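Local coordinates for protein 3-methylornithine synthase (Methanosarcina barkeri, PDB 3T7V) that uses a [4Fe-4S] cluster and S-adenosylmethionine in a radical isomerization of L-lysine to (3R)-3-methyl-D-ornithine, a step in pyrrolysine biosynthesis, at residues R266-D279 / R289-L301. Residues are numbered along the deposited sequence; the frame is centred on the assembly and turned at random.
With MD0 (5-amino-D-isoleucine), chain D.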
ATOM      1  N   ARG A 266       5.221  11.986   4.764  1.00 14.85           N
ATOM      2  CA  ARG A 266       5.470  13.021   3.703  1.00 15.26           C
ATOM      3  C   ARG A 266       6.614  13.954   4.118  1.00 16.63           C
ATOM      4  O   ARG A 266       7.409  14.388   3.249  1.00 18.95           O
ATOM      5  CB  ARG A 266       4.207  13.805   3.436  1.00 15.59           C
ATOM      6  CG  ARG A 266       4.320  14.980   2.443  1.00 16.50           C
ATOM      7  CD  ARG A 266       4.898  14.534   1.107  1.00 15.76           C
ATOM      8  NE  ARG A 266       3.947  13.680   0.410  1.00 15.22           N
ATOM      9  CZ  ARG A 266       4.277  12.851  -0.589  1.00 16.43           C
ATOM     10  NH1 ARG A 266       5.507  12.737  -1.028  1.00 17.60           N
ATOM     11  NH2 ARG A 266       3.345  12.023  -1.084  1.00 16.88           N
ATOM     12  N   LEU A 267       6.701  14.195   5.421  1.00 16.71           N
ATOM     13  CA  LEU A 267       7.740  15.111   5.853  1.00 17.87           C
ATOM     14  C   LEU A 267       9.104  14.405   5.865  1.00 19.99           C
ATOM     15  O   LEU A 267      10.124  15.045   5.789  1.00 24.90           O
ATOM     16  CB  LEU A 267       7.373  15.694   7.238  1.00 19.94           C
ATOM     17  CG  LEU A 267       6.102  16.580   7.261  1.00 20.23           C
ATOM     18  CD1 LEU A 267       5.718  17.028   8.676  1.00 28.18           C
ATOM     19  CD2 LEU A 267       6.303  17.816   6.414  1.00 22.58           C
ATOM     20  N   MET A 268       9.125  13.084   6.073  1.00 19.30           N
ATOM     21  CA  MET A 268      10.326  12.261   6.044  1.00 19.40           C
ATOM     22  C   MET A 268      10.775  11.830   4.641  1.00 19.22           C
ATOM     23  O   MET A 268      11.965  11.634   4.428  1.00 24.25           O
ATOM     24  CB  MET A 268      10.146  10.953   6.847  1.00 22.06           C
ATOM     25  CG  MET A 268      10.040  11.223   8.334  1.00 25.49           C
ATOM     26  SD  MET A 268       9.930   9.577   9.157  1.00 26.31           S
ATOM     27  CE  MET A 268      11.567   8.835   8.786  1.00 29.09           C
ATOM     28  N   PHE A 269       9.820  11.555   3.735  1.00 19.49           N
ATOM     29  CA  PHE A 269      10.085  11.096   2.403  1.00 17.76           C
ATOM     30  C   PHE A 269       9.396  12.041   1.406  1.00 18.13           C
ATOM     31  O   PHE A 269       8.406  11.694   0.706  1.00 17.98           O
ATOM     32  CB  PHE A 269       9.446   9.697   2.225  1.00 18.49           C
ATOM     33  CG  PHE A 269       9.965   8.668   3.183  1.00 19.71           C
ATOM     34  CD1 PHE A 269       9.338   8.370   4.377  1.00 17.04           C
ATOM     35  CD2 PHE A 269      11.092   7.865   2.799  1.00 22.78           C
ATOM     36  CE1 PHE A 269       9.853   7.390   5.281  1.00 19.93           C
ATOM     37  CE2 PHE A 269      11.588   6.905   3.685  1.00 25.18           C
ATOM     38  CZ  PHE A 269      10.976   6.651   4.920  1.00 21.44           C
ATOM     39  N   PRO A 270       9.833  13.283   1.325  1.00 18.36           N
ATOM     40  CA  PRO A 270       9.089  14.316   0.666  1.00 18.32           C
ATOM     41  C   PRO A 270       8.846  14.034  -0.839  1.00 17.93           C
ATOM     42  O   PRO A 270       7.814  14.456  -1.370  1.00 20.36           O
ATOM     43  CB  PRO A 270       9.911  15.595   0.895  1.00 22.27           C
ATOM     44  CG  PRO A 270      11.242  15.065   1.298  1.00 24.83           C
ATOM     45  CD  PRO A 270      11.009  13.803   2.041  1.00 19.60           C
ATOM     46  N   LYS A 271       9.771  13.310  -1.471  1.00 18.31           N
ATOM     47  CA  LYS A 271       9.707  13.107  -2.926  1.00 20.76           C
ATOM     48  C   LYS A 271       9.077  11.773  -3.286  1.00 20.08           C
ATOM     49  O   LYS A 271       9.089  11.416  -4.487  1.00 23.63           O
ATOM     50  CB  LYS A 271      11.124  13.146  -3.493  1.00 22.79           C
ATOM     51  CG  LYS A 271      11.752  14.546  -3.347  1.00 26.44           C
ATOM     52  CD  LYS A 271      13.228  14.590  -3.817  1.00 31.98           C
ATOM     53  CE  LYS A 271      13.897  15.923  -3.511  1.00 37.97           C
ATOM     54  NZ  LYS A 271      15.176  16.095  -4.268  1.00 58.06           N
ATOM     55  N   ARG A 272       8.606  11.000  -2.276  1.00 18.29           N
ATOM     56  CA  ARG A 272       8.217   9.581  -2.576  1.00 17.12           C
ATOM     57  C   ARG A 272       6.703   9.462  -2.776  1.00 16.22           C
ATOM     58  O   ARG A 272       5.935  10.382  -2.566  1.00 16.77           O
ATOM     59  CB  ARG A 272       8.738   8.647  -1.470  1.00 18.71           C
ATOM     60  CG  ARG A 272      10.291   8.763  -1.313  1.00 21.80           C
ATOM     61  CD  ARG A 272      10.965   8.288  -2.591  1.00 28.70           C
ATOM     62  NE  ARG A 272      12.389   8.105  -2.450  1.00 40.33           N
ATOM     63  CZ  ARG A 272      13.158   7.484  -3.342  1.00 47.39           C
ATOM     64  NH1 ARG A 272      12.638   6.990  -4.452  1.00 44.83           N
ATOM     65  NH2 ARG A 272      14.455   7.364  -3.109  1.00 57.56           N
ATOM     66  N   LEU A 273       6.266   8.306  -3.264  1.00 16.87           N
ATOM     67  CA  LEU A 273       4.875   7.978  -3.359  1.00 14.97           C
ATOM     68  C   LEU A 273       4.353   7.551  -2.008  1.00 13.54           C
ATOM     69  O   LEU A 273       5.042   6.771  -1.306  1.00 14.53           O
ATOM     70  CB  LEU A 273       4.698   6.805  -4.345  1.00 16.69           C
ATOM     71  CG  LEU A 273       5.079   7.173  -5.795  1.00 18.92           C
ATOM     72  CD1 LEU A 273       5.055   5.890  -6.625  1.00 21.96           C
ATOM     73  CD2 LEU A 273       4.127   8.174  -6.326  1.00 28.13           C
ATOM     74  N   ILE A 274       3.173   8.032  -1.612  1.00 13.32           N
ATOM     75  CA  ILE A 274       2.534   7.643  -0.345  1.00 13.03           C
ATOM     76  C   ILE A 274       1.082   7.459  -0.646  1.00 13.77           C
ATOM     77  O   ILE A 274       0.423   8.416  -1.133  1.00 15.30           O
ATOM     78  CB  ILE A 274       2.667   8.732   0.747  1.00 14.77           C
ATOM     79  CG1 ILE A 274       4.147   9.048   0.933  1.00 16.41           C
ATOM     80  CG2 ILE A 274       1.949   8.305   2.040  1.00 17.16           C
ATOM     81  CD1 ILE A 274       4.460  10.195   1.959  1.00 17.99           C
ATOM     82  N   PRO A 275       0.515   6.260  -0.417  1.00 13.01           N
ATOM     83  CA  PRO A 275      -0.858   5.948  -0.826  1.00 14.65           C
ATOM     84  C   PRO A 275      -1.922   6.449   0.047  1.00 15.43           C
ATOM     85  O   PRO A 275      -1.763   6.494   1.327  1.00 17.58           O
ATOM     86  CB  PRO A 275      -0.868   4.429  -0.908  1.00 15.67           C
ATOM     87  CG  PRO A 275       0.156   3.953  -0.008  1.00 18.48           C
ATOM     88  CD  PRO A 275       1.226   5.053   0.040  1.00 14.51           C
ATOM     89  N   ALA A 276      -3.049   6.805  -0.570  1.00 14.46           N
ATOM     90  CA  ALA A 276      -4.310   6.979   0.110  1.00 14.20           C
ATOM     91  C   ALA A 276      -5.133   5.720  -0.313  1.00 15.06           C
ATOM     92  O   ALA A 276      -5.653   5.659  -1.450  1.00 16.46           O
ATOM     93  CB  ALA A 276      -4.961   8.267  -0.384  1.00 17.14           C
ATOM     94  N   SER A 277      -5.236   4.732   0.567  1.00 14.54           N
ATOM     95  CA  SER A 277      -5.957   3.482   0.281  1.00 13.15           C
ATOM     96  C   SER A 277      -7.456   3.583   0.513  1.00 15.05           C
ATOM     97  O   SER A 277      -7.892   4.025   1.581  1.00 20.12           O
ATOM     98  CB  SER A 277      -5.412   2.339   1.171  1.00 16.20           C
ATOM     99  OG  SER A 277      -6.197   1.149   0.960  1.00 15.33           O
ATOM    100  N   LEU A 278      -8.244   3.142  -0.463  1.00 13.52           N
ATOM    101  CA  LEU A 278      -9.721   3.106  -0.296  1.00 14.80           C
ATOM    102  C   LEU A 278     -10.132   1.928   0.630  1.00 15.88           C
ATOM    103  O   LEU A 278     -11.270   1.842   1.059  1.00 17.70           O
ATOM    104  CB  LEU A 278     -10.360   2.844  -1.639  1.00 16.47           C
ATOM    105  CG  LEU A 278     -10.179   3.881  -2.755  1.00 17.97           C
ATOM    106  CD1 LEU A 278     -11.148   3.637  -3.916  1.00 20.71           C
ATOM    107  CD2 LEU A 278     -10.302   5.298  -2.284  1.00 18.58           C
ATOM    108  N   ASP A 279      -9.189   1.001   0.898  1.00 15.86           N
ATOM    109  CA  ASP A 279      -9.557  -0.224   1.612  1.00 15.19           C
ATOM    110  C   ASP A 279      -9.904   0.014   3.106  1.00 15.92           C
ATOM    111  O   ASP A 279     -10.551  -0.836   3.739  1.00 16.47           O
ATOM    112  CB  ASP A 279      -8.338  -1.184   1.542  1.00 16.97           C
ATOM    113  CG  ASP A 279      -8.690  -2.653   1.606  1.00 18.54           C
ATOM    114  OD1 ASP A 279      -9.832  -3.086   1.337  1.00 17.01           O
ATOM    115  OD2 ASP A 279      -7.696  -3.414   1.834  1.00 21.41           O
ATOM    116  N   ARG A 289      -6.942  11.299   3.610  1.00 17.42           N
ATOM    117  CA  ARG A 289      -5.520  10.798   3.420  1.00 16.85           C
ATOM    118  C   ARG A 289      -4.786  11.646   2.421  1.00 17.03           C
ATOM    119  O   ARG A 289      -3.598  11.997   2.647  1.00 16.96           O
ATOM    120  CB  ARG A 289      -5.538   9.318   2.984  1.00 17.79           C
ATOM    121  CG  ARG A 289      -5.962   8.384   4.143  1.00 18.69           C
ATOM    122  CD  ARG A 289      -6.616   7.074   3.676  1.00 20.17           C
ATOM    123  NE  ARG A 289      -6.775   6.222   4.870  1.00 20.21           N
ATOM    124  CZ  ARG A 289      -7.747   6.355   5.807  1.00 21.78           C
ATOM    125  NH1 ARG A 289      -8.680   7.326   5.721  1.00 22.73           N
ATOM    126  NH2 ARG A 289      -7.737   5.544   6.871  1.00 26.01           N
ATOM    127  N   LEU A 290      -5.414  12.026   1.302  1.00 16.76           N
ATOM    128  CA  LEU A 290      -4.791  13.024   0.411  1.00 17.90           C
ATOM    129  C   LEU A 290      -4.533  14.365   1.103  1.00 19.54           C
ATOM    130  O   LEU A 290      -3.422  14.964   0.935  1.00 22.01           O
ATOM    131  CB  LEU A 290      -5.636  13.298  -0.858  1.00 18.97           C
ATOM    132  CG  LEU A 290      -5.777  12.029  -1.759  1.00 17.59           C
ATOM    133  CD1 LEU A 290      -6.923  12.281  -2.760  1.00 20.96           C
ATOM    134  CD2 LEU A 290      -4.440  11.733  -2.503  1.00 18.97           C
ATOM    135  N   ASN A 291      -5.485  14.813   1.957  1.00 17.85           N
ATOM    136  CA  ASN A 291      -5.242  16.064   2.684  1.00 20.16           C
ATOM    137  C   ASN A 291      -4.246  15.930   3.801  1.00 18.18           C
ATOM    138  O   ASN A 291      -3.845  16.935   4.368  1.00 22.77           O
ATOM    139  CB  ASN A 291      -6.578  16.581   3.204  1.00 23.56           C
ATOM    140  CG  ASN A 291      -7.413  17.175   2.095  1.00 24.21           C
ATOM    141  OD1 ASN A 291      -6.865  17.647   1.053  1.00 25.45           O
ATOM    142  ND2 ASN A 291      -8.724  17.199   2.291  1.00 27.83           N
ATOM    143  N   ALA A 292      -3.783  14.728   4.105  1.00 17.51           N
ATOM    144  CA  ALA A 292      -2.666  14.538   5.067  1.00 17.05           C
ATOM    145  C   ALA A 292      -1.312  14.375   4.310  1.00 18.70           C
ATOM    146  O   ALA A 292      -0.265  14.269   4.963  1.00 20.08           O
ATOM    147  CB  ALA A 292      -2.892  13.279   5.902  1.00 18.21           C
ATOM    148  N   GLY A 293      -1.330  14.399   2.972  1.00 17.86           N
ATOM    149  CA  GLY A 293      -0.057  14.351   2.214  1.00 19.50           C
ATOM    150  C   GLY A 293       0.131  13.183   1.272  1.00 16.15           C
ATOM    151  O   GLY A 293       1.153  13.076   0.649  1.00 17.98           O
ATOM    152  N   ALA A 294      -0.861  12.332   1.149  1.00 14.72           N
ATOM    153  CA  ALA A 294      -0.720  11.229   0.182  1.00 14.44           C
ATOM    154  C   ALA A 294      -0.794  11.766  -1.264  1.00 15.12           C
ATOM    155  O   ALA A 294      -1.329  12.836  -1.531  1.00 16.44           O
ATOM    156  CB  ALA A 294      -1.827  10.192   0.389  1.00 16.10           C
ATOM    157  N   ASN A 295      -0.267  10.973  -2.201  1.00 14.86           N
ATOM    158  CA  ASN A 295      -0.263  11.403  -3.640  1.00 14.44           C
ATOM    159  C   ASN A 295      -0.679  10.317  -4.644  1.00 13.96           C
ATOM    160  O   ASN A 295      -0.575  10.525  -5.812  1.00 15.66           O
ATOM    161  CB  ASN A 295       1.070  12.095  -4.008  1.00 16.66           C
ATOM    162  CG  ASN A 295       2.263  11.131  -3.980  1.00 17.76           C
ATOM    163  OD1 ASN A 295       2.209  10.093  -3.439  1.00 17.48           O
ATOM    164  ND2 ASN A 295       3.354  11.536  -4.509  1.00 24.46           N
ATOM    165  N   ILE A 296      -1.009   9.128  -4.152  1.00 13.97           N
ATOM    166  CA  ILE A 296      -1.468   8.036  -5.026  1.00 13.60           C
ATOM    167  C   ILE A 296      -2.654   7.368  -4.368  1.00 14.46           C
ATOM    168  O   ILE A 296      -2.628   7.067  -3.165  1.00 17.82           O
ATOM    169  CB  ILE A 296      -0.298   7.044  -5.388  1.00 13.92           C
ATOM    170  CG1 ILE A 296      -0.814   5.857  -6.223  1.00 15.41           C
ATOM    171  CG2 ILE A 296       0.437   6.513  -4.133  1.00 17.41           C
ATOM    172  CD1 ILE A 296       0.395   5.136  -6.875  1.00 18.45           C
ATOM    173  N   VAL A 297      -3.670   7.071  -5.121  1.00 12.46           N
ATOM    174  CA  VAL A 297      -4.894   6.465  -4.577  1.00 12.37           C
ATOM    175  C   VAL A 297      -4.823   4.957  -4.981  1.00 12.57           C
ATOM    176  O   VAL A 297      -4.496   4.645  -6.125  1.00 13.68           O
ATOM    177  CB  VAL A 297      -6.172   7.066  -5.134  1.00 14.42           C
ATOM    178  CG1 VAL A 297      -7.421   6.412  -4.542  1.00 14.73           C
ATOM    179  CG2 VAL A 297      -6.242   8.573  -4.844  1.00 16.09           C
ATOM    180  N   THR A 298      -4.984   4.094  -3.953  1.00 12.40           N
ATOM    181  CA  THR A 298      -4.855   2.664  -4.176  1.00 12.93           C
ATOM    182  C   THR A 298      -6.108   1.955  -3.675  1.00 12.75           C
ATOM    183  O   THR A 298      -6.993   2.551  -3.056  1.00 13.17           O
ATOM    184  CB  THR A 298      -3.619   2.094  -3.437  1.00 12.83           C
ATOM    185  OG1 THR A 298      -3.846   2.098  -2.009  1.00 15.46           O
ATOM    186  CG2 THR A 298      -2.319   2.873  -3.792  1.00 13.94           C
ATOM    187  N   SER A 299      -6.164   0.673  -4.017  1.00 12.93           N
ATOM    188  CA  SER A 299      -7.322  -0.164  -3.649  1.00 13.30           C
ATOM    189  C   SER A 299      -8.568   0.258  -4.438  1.00 13.61           C
ATOM    190  O   SER A 299      -9.715   0.086  -4.007  1.00 14.48           O
ATOM    191  CB  SER A 299      -7.622  -0.237  -2.150  1.00 15.47           C
ATOM    192  OG  SER A 299      -8.051  -1.622  -1.829  1.00 16.12           O
ATOM    193  N   ILE A 300      -8.320   0.819  -5.634  1.00 13.00           N
ATOM    194  CA  ILE A 300      -9.392   1.114  -6.591  1.00 13.55           C
ATOM    195  C   ILE A 300      -9.670  -0.215  -7.286  1.00 15.40           C
ATOM    196  O   ILE A 300      -8.768  -0.877  -7.763  1.00 16.15           O
ATOM    197  CB  ILE A 300      -8.928   2.160  -7.621  1.00 13.34           C
ATOM    198  CG1 ILE A 300      -8.400   3.417  -6.887  1.00 14.84           C
ATOM    199  CG2 ILE A 300     -10.105   2.447  -8.549  1.00 14.99           C
ATOM    200  CD1 ILE A 300      -7.863   4.453  -7.880  1.00 15.67           C
ATOM    201  N   LEU A 301     -10.922  -0.616  -7.376  1.00 15.17           N
ATOM    202  CA  LEU A 301     -11.211  -1.881  -8.041  1.00 15.93           C
ATOM    203  C   LEU A 301     -11.595  -1.690  -9.479  1.00 20.55           C
ATOM    204  O   LEU A 301     -12.107  -0.619  -9.871  1.00 24.62           O
ATOM    205  CB  LEU A 301     -12.375  -2.570  -7.330  1.00 17.63           C
ATOM    206  CG  LEU A 301     -12.036  -2.955  -5.871  1.00 20.41           C
ATOM    207  CD1 LEU A 301     -13.217  -3.598  -5.137  1.00 26.70           C
ATOM    208  CD2 LEU A 301     -10.869  -3.930  -5.735  1.00 27.41           C
TER
HETATM  209  C   MD0 D 993      -4.320  -1.347  -0.918  1.00 18.66           C
HETATM  210  N   MD0 D 993      -5.974  -3.118  -0.766  1.00 18.47           N
HETATM  211  O   MD0 D 993      -3.586  -0.681  -1.676  1.00 18.89           O
HETATM  212  CA  MD0 D 993      -4.659  -2.756  -1.284  1.00 15.61           C
HETATM  213  CB  MD0 D 993      -3.578  -3.736  -0.737  1.00 15.20           C
HETATM  214  CD  MD0 D 993      -1.238  -4.592  -1.430  1.00 16.16           C
HETATM  215  NE  MD0 D 993      -0.042  -4.228  -2.178  1.00 17.91           N
HETATM  216  CG  MD0 D 993      -2.238  -3.441  -1.472  1.00 15.00           C
HETATM  217  CG2 MD0 D 993      -3.361  -3.650   0.796  1.00 17.28           C
HETATM  218  OXT MD0 D 993      -4.789  -0.897   0.135  1.00 20.00           O
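The carbonyl oxygen of G293 is gripped twice by R266: NE (2.9 Å) and NH2 (3.0 Å) reach it side-on, in the guanidinium plane. The chain of R266 leaves with CG anti to the backbone N (chi1 176°), then bends at chi2 and chi3, turning NH1 back onto the carbonyls of P270 and R272; I274 CD1 lies 3.6 Å above the guanidinium centre. Replacing this arginine with alanine removes the guanidinium, which would probably leave the G293 carbonyl without either donor, deprive those of P270 and R272 of NH1, and tie the F269-R272 turn less to G293. G293, at positive phi, closes a Schellman motif behind helix 278-291. Two residues on, N295 OD1 takes the I274 N-H at 2.9 Å with an N-H...O angle of 167°, and its backbone N donates to I274 O. Strands 275-277 and 296-300 then run parallel, A276 N donating to I296 O and L278 N to T298 O; A276 CB packs 3.6 Å from R289 CB, on the helix of this right-handed beta-alpha-beta unit. At the strands' C-terminal ends, S277 OG, which also caps D279 N and so orders the helix start, donates to MD0 OXT at 2.6 Å, T298 OG1 to the other carboxylate oxygen, and S299 OG accepts from the alpha-amino N of MD0 at 2.8 Å. These three hydroxyls thus match the product's amino-acid end; just beyond, D279, salt-bridged through OD1 to R322, adds a weak bond from that N to OD2.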